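Local coordinates for OBody AM3L15 (Pyrobaculum aerophilum, PDB 4GN5), which is an engineered OB-fold binding protein, built on a nucleic-acid-binding domain, that probably recognises a partner protein through one side of its beta-barrel, at residues I38-D43 with G47-V52; F64-E69 with S99-L104. All coordinates share one frame; numbering follows the deposited sequence. Where two conformers were deposited one is given.

Contact 1: I38-D43 with G47-V52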
# COMPACT_ATOMS: atom_id res chain seq x y z
N ILE A 38 1.90 3.15 -4.67
CA ILE A 38 3.31 3.48 -4.52
C ILE A 38 4.02 3.18 -5.83
O ILE A 38 3.84 2.12 -6.40
CB ILE A 38 3.96 2.68 -3.37
CG1 ILE A 38 3.19 2.91 -2.05
CG2 ILE A 38 5.43 3.05 -3.20
CD1 ILE A 38 3.42 1.77 -0.93
N VAL A 39 4.77 4.15 -6.34
CA VAL A 39 5.64 3.94 -7.47
C VAL A 39 7.08 4.16 -6.94
O VAL A 39 7.38 5.18 -6.26
CB VAL A 39 5.27 4.85 -8.69
CG1 VAL A 39 4.94 6.21 -8.24
CG2 VAL A 39 6.44 4.94 -9.75
N LYS A 40 7.95 3.17 -7.22
CA LYS A 40 9.35 3.26 -6.83
C LYS A 40 10.18 3.61 -8.07
O LYS A 40 9.97 3.02 -9.13
CB LYS A 40 9.78 1.93 -6.25
CG LYS A 40 8.90 1.45 -5.14
CD LYS A 40 9.63 0.32 -4.37
CE LYS A 40 8.62 -0.18 -3.35
NZ LYS A 40 9.28 -1.12 -2.43
N VAL A 41 11.11 4.56 -7.93
CA VAL A 41 11.91 5.11 -9.06
C VAL A 41 13.35 4.74 -8.88
O VAL A 41 13.92 4.93 -7.80
CB VAL A 41 11.84 6.69 -9.15
CG1 VAL A 41 12.64 7.25 -10.37
CG2 VAL A 41 10.41 7.09 -9.29
N SER A 42 13.96 4.25 -9.96
CA SER A 42 15.37 3.99 -9.96
C SER A 42 15.99 4.77 -11.10
O SER A 42 15.35 4.99 -12.12
CB SER A 42 15.65 2.49 -10.12
OG SER A 42 15.16 1.79 -8.97
N ASP A 43 17.23 5.21 -10.87
CA ASP A 43 18.01 5.78 -11.94
C ASP A 43 19.42 5.21 -12.12
O ASP A 43 20.20 5.69 -12.96
CB ASP A 43 18.09 7.29 -11.75
CG ASP A 43 18.61 7.67 -10.38
OD1 ASP A 43 19.12 6.83 -9.60
OD2 ASP A 43 18.50 8.87 -10.13
N GLY A 47 20.58 -0.04 -8.14
CA GLY A 47 20.64 1.09 -7.21
C GLY A 47 19.36 1.21 -6.37
O GLY A 47 18.60 0.26 -6.26
N ALA A 48 19.15 2.39 -5.77
CA ALA A 48 17.95 2.68 -4.94
C ALA A 48 16.68 2.61 -5.77
O ALA A 48 16.74 2.84 -6.96
CB ALA A 48 18.04 4.08 -4.37
N ALA A 49 15.56 2.36 -5.10
CA ALA A 49 14.23 2.40 -5.70
C ALA A 49 13.43 3.22 -4.71
O ALA A 49 12.85 2.65 -3.80
CB ALA A 49 13.67 0.95 -5.79
N VAL A 50 13.42 4.55 -4.88
CA VAL A 50 12.85 5.46 -3.88
C VAL A 50 11.32 5.45 -4.00
O VAL A 50 10.77 5.57 -5.11
CB VAL A 50 13.44 6.85 -4.03
CG1 VAL A 50 13.06 7.47 -5.37
CG2 VAL A 50 13.01 7.72 -2.88
N PRO A 51 10.61 5.32 -2.86
CA PRO A 51 9.17 5.14 -3.01
C PRO A 51 8.40 6.44 -3.00
O PRO A 51 8.63 7.31 -2.13
CB PRO A 51 8.81 4.28 -1.81
CG PRO A 51 9.82 4.77 -0.67
CD PRO A 51 11.11 4.97 -1.51
N VAL A 52 7.51 6.59 -3.97
CA VAL A 52 6.74 7.80 -4.15
C VAL A 52 5.33 7.36 -3.72
O VAL A 52 4.72 6.51 -4.41
CB VAL A 52 6.73 8.20 -5.63
CG1 VAL A 52 5.73 9.34 -5.96
CG2 VAL A 52 8.13 8.55 -6.15
O HOH W 1 18.56 3.91 -8.69
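Val52 and Val41 give up more surface than any other residues in this antiparallel beta hairpin of the OB-fold barrel. Both stand on the face shared with Val39 and Val50, and Ile78 of strand 75-83 packs against the two of them. Branched valines suit the place, since they fill a barrel interior from a strand without long, flexible chains. Val52 sets CG1 anti to its backbone N (chi1 170°), which leaves CG2 beside that N and 4.1 Å from Val41 CG2, while its CB lies 3.7 Å from Val39 CG1. Beneath these methyls, Val39 and Val52 exchange two backbone hydrogen bonds, as do Val41 and Val50. Pro51 faces Lys40 in a non-hydrogen-bonded pair, where a proline's missing N-H costs the pairing nothing. The Lys40 chain leads away, its NZ hydrogen-bonded to the backbone of another protein's chain in the assembly. Toward the turn, Ser42 OG donates to Ala48 O at 2.8 Å, tilted 24° from the carbonyl plane. An alanine here would probably leave that carbonyl to a water alone and the loop end less firmly tied. This water, which accepts from Asp43 N, lies 2.7 Å from the same Ala48 O.

Contact 2: F64-E69 with S99-L104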
# COMPACT_ATOMS: atom_id res chain seq x y z
N PHE A 64 -3.49 10.32 -9.22
CA PHE A 64 -4.00 8.96 -9.28
C PHE A 64 -4.39 8.56 -10.69
O PHE A 64 -4.24 7.41 -11.05
CB PHE A 64 -5.18 8.73 -8.31
CG PHE A 64 -4.81 8.81 -6.84
CD1 PHE A 64 -4.87 10.03 -6.14
CD2 PHE A 64 -4.38 7.68 -6.15
CE1 PHE A 64 -4.52 10.10 -4.77
CE2 PHE A 64 -4.05 7.75 -4.79
CZ PHE A 64 -4.10 8.96 -4.09
N LYS A 65 -4.89 9.50 -11.50
CA LYS A 65 -5.17 9.22 -12.91
C LYS A 65 -3.86 9.00 -13.68
O LYS A 65 -3.79 8.11 -14.53
CB LYS A 65 -6.03 10.33 -13.56
N VAL A 66 -2.82 9.77 -13.38
CA VAL A 66 -1.49 9.53 -13.99
C VAL A 66 -0.90 8.15 -13.57
O VAL A 66 -0.42 7.38 -14.41
CB VAL A 66 -0.51 10.70 -13.67
CG1 VAL A 66 0.88 10.44 -14.26
CG2 VAL A 66 -1.06 12.03 -14.22
N PHE A 67 -0.99 7.81 -12.29
CA PHE A 67 -0.53 6.51 -11.79
C PHE A 67 -1.12 5.37 -12.60
O PHE A 67 -0.43 4.46 -12.97
CB PHE A 67 -0.87 6.34 -10.27
CG PHE A 67 -0.39 5.03 -9.71
CD1 PHE A 67 0.84 4.95 -9.06
CD2 PHE A 67 -1.15 3.87 -9.90
CE1 PHE A 67 1.29 3.75 -8.56
CE2 PHE A 67 -0.71 2.64 -9.41
CZ PHE A 67 0.49 2.56 -8.74
N ALA A 68 -2.41 5.48 -12.93
CA ALA A 68 -3.13 4.52 -13.75
C ALA A 68 -2.53 4.24 -15.15
O ALA A 68 -2.78 3.15 -15.69
CB ALA A 68 -4.59 4.96 -13.88
N GLU A 69 -1.78 5.21 -15.73
CA GLU A 69 -1.15 5.06 -17.06
C GLU A 69 0.27 4.51 -16.95
O GLU A 69 0.89 4.14 -17.95
CB GLU A 69 -1.10 6.40 -17.81
CG GLU A 69 -2.39 7.20 -17.86
CD GLU A 69 -3.41 6.61 -18.80
OE1 GLU A 69 -4.37 5.98 -18.31
OE2 GLU A 69 -3.26 6.76 -20.02
N SER A 99 3.80 16.07 -6.20
CA SER A 99 2.89 17.06 -6.74
C SER A 99 2.82 16.98 -8.27
O SER A 99 1.81 17.40 -8.87
CB SER A 99 3.32 18.43 -6.30
OG SER A 99 4.53 18.76 -6.92
N GLU A 100 3.86 16.47 -8.92
CA GLU A 100 3.79 16.27 -10.38
C GLU A 100 4.35 14.91 -10.76
O GLU A 100 5.39 14.49 -10.23
CB GLU A 100 4.54 17.34 -11.14
CG GLU A 100 4.21 18.75 -10.75
CD GLU A 100 5.20 19.76 -11.31
OE1 GLU A 100 6.01 19.43 -12.22
OE2 GLU A 100 5.16 20.93 -10.85
N ILE A 101 3.64 14.18 -11.61
CA ILE A 101 4.23 12.99 -12.21
C ILE A 101 4.17 13.12 -13.72
O ILE A 101 3.08 13.18 -14.28
CB ILE A 101 3.50 11.70 -11.78
CG1 ILE A 101 3.55 11.55 -10.25
CG2 ILE A 101 4.07 10.48 -12.56
CD1 ILE A 101 2.68 10.34 -9.67
N TRP A 102 5.32 13.13 -14.36
CA TRP A 102 5.40 13.23 -15.81
C TRP A 102 5.87 11.94 -16.47
O TRP A 102 6.83 11.37 -16.03
CB TRP A 102 6.36 14.35 -16.17
CG TRP A 102 6.10 15.71 -15.61
CD1 TRP A 102 6.50 16.21 -14.42
CD2 TRP A 102 5.45 16.79 -16.28
NE1 TRP A 102 6.11 17.50 -14.28
CE2 TRP A 102 5.46 17.88 -15.42
CE3 TRP A 102 4.84 16.92 -17.53
CZ2 TRP A 102 4.91 19.09 -15.77
CZ3 TRP A 102 4.30 18.10 -17.87
CH2 TRP A 102 4.33 19.18 -16.99
N ILE A 103 5.21 11.47 -17.50
CA ILE A 103 5.69 10.32 -18.20
C ILE A 103 6.41 10.69 -19.50
O ILE A 103 5.78 11.12 -20.46
CB ILE A 103 4.57 9.35 -18.47
CG1 ILE A 103 3.93 8.98 -17.14
CG2 ILE A 103 5.09 8.15 -19.15
CD1 ILE A 103 2.54 8.63 -17.21
N LEU A 104 7.71 10.52 -19.51
CA LEU A 104 8.53 10.87 -20.66
C LEU A 104 8.41 9.86 -21.80
O LEU A 104 8.18 10.27 -22.92
CB LEU A 104 9.98 11.06 -20.30
CG LEU A 104 10.38 12.05 -19.23
CD1 LEU A 104 11.62 12.67 -19.61
CD2 LEU A 104 9.34 13.07 -19.02
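One methyl, CG1 of Val66, makes the closest approaches of this contact between helix 61-67 and strand 100-103. It lies 3.6 Å from Ile101 CG2 and also touches Ile103, the next residue but one on the same face of the strand. Torsions on both sides prepare the meeting: Val66 carries CG1 opposite its backbone N (chi1 178°), and Ile101 likewise turns CG2 away from its own N. These two side chains pass alongside, running opposite ways. Compact valine suits the helix because Val66 CG1 can come within 3.5 Å of Ile101 O, whereas the longer Ile103 extends CD1 to meet it. On the other face Trp102 and Glu100 pair: Trp102 NE1 hydrogen-bonds to Glu100 OE1 at 2.8 Å, nearly in the indole plane and on the anti side of the carboxylate. Glu100 OE2 forms a salt bridge with Lys79, which Ser99 and Glu100 face in a classic beta bulge. In OB folds a helix between the third and fourth barrel strands, as here between strands 50-55 and 75-83, typically closes one barrel end. Here it meets the strand through methyl groups, one of which also rests against a backbone carbonyl, so the fit probably rests on shape and partial exclusion of water.

The two contacts lie in series along the chain: contact 1 closes its hairpin before helix 61-67, which directly follows strand 50-55, leads into contact 2. Their centres are 14 Å apart, yet Phe67 on the helix bridges them, its CE1 resting 3.7 Å from Ile38 O and 4.1 Å from Val39 CB. Ile78 of strand 75-83 is a second common point, packing against Val41 and Val52 of contact 1 and Ile101 of contact 2. Strands 36-42 and 50-55 form one part of the barrel wall and strands 75-83 and 100-103 another, and Phe67 and Ile78 probably link them in a common hydrophobic core.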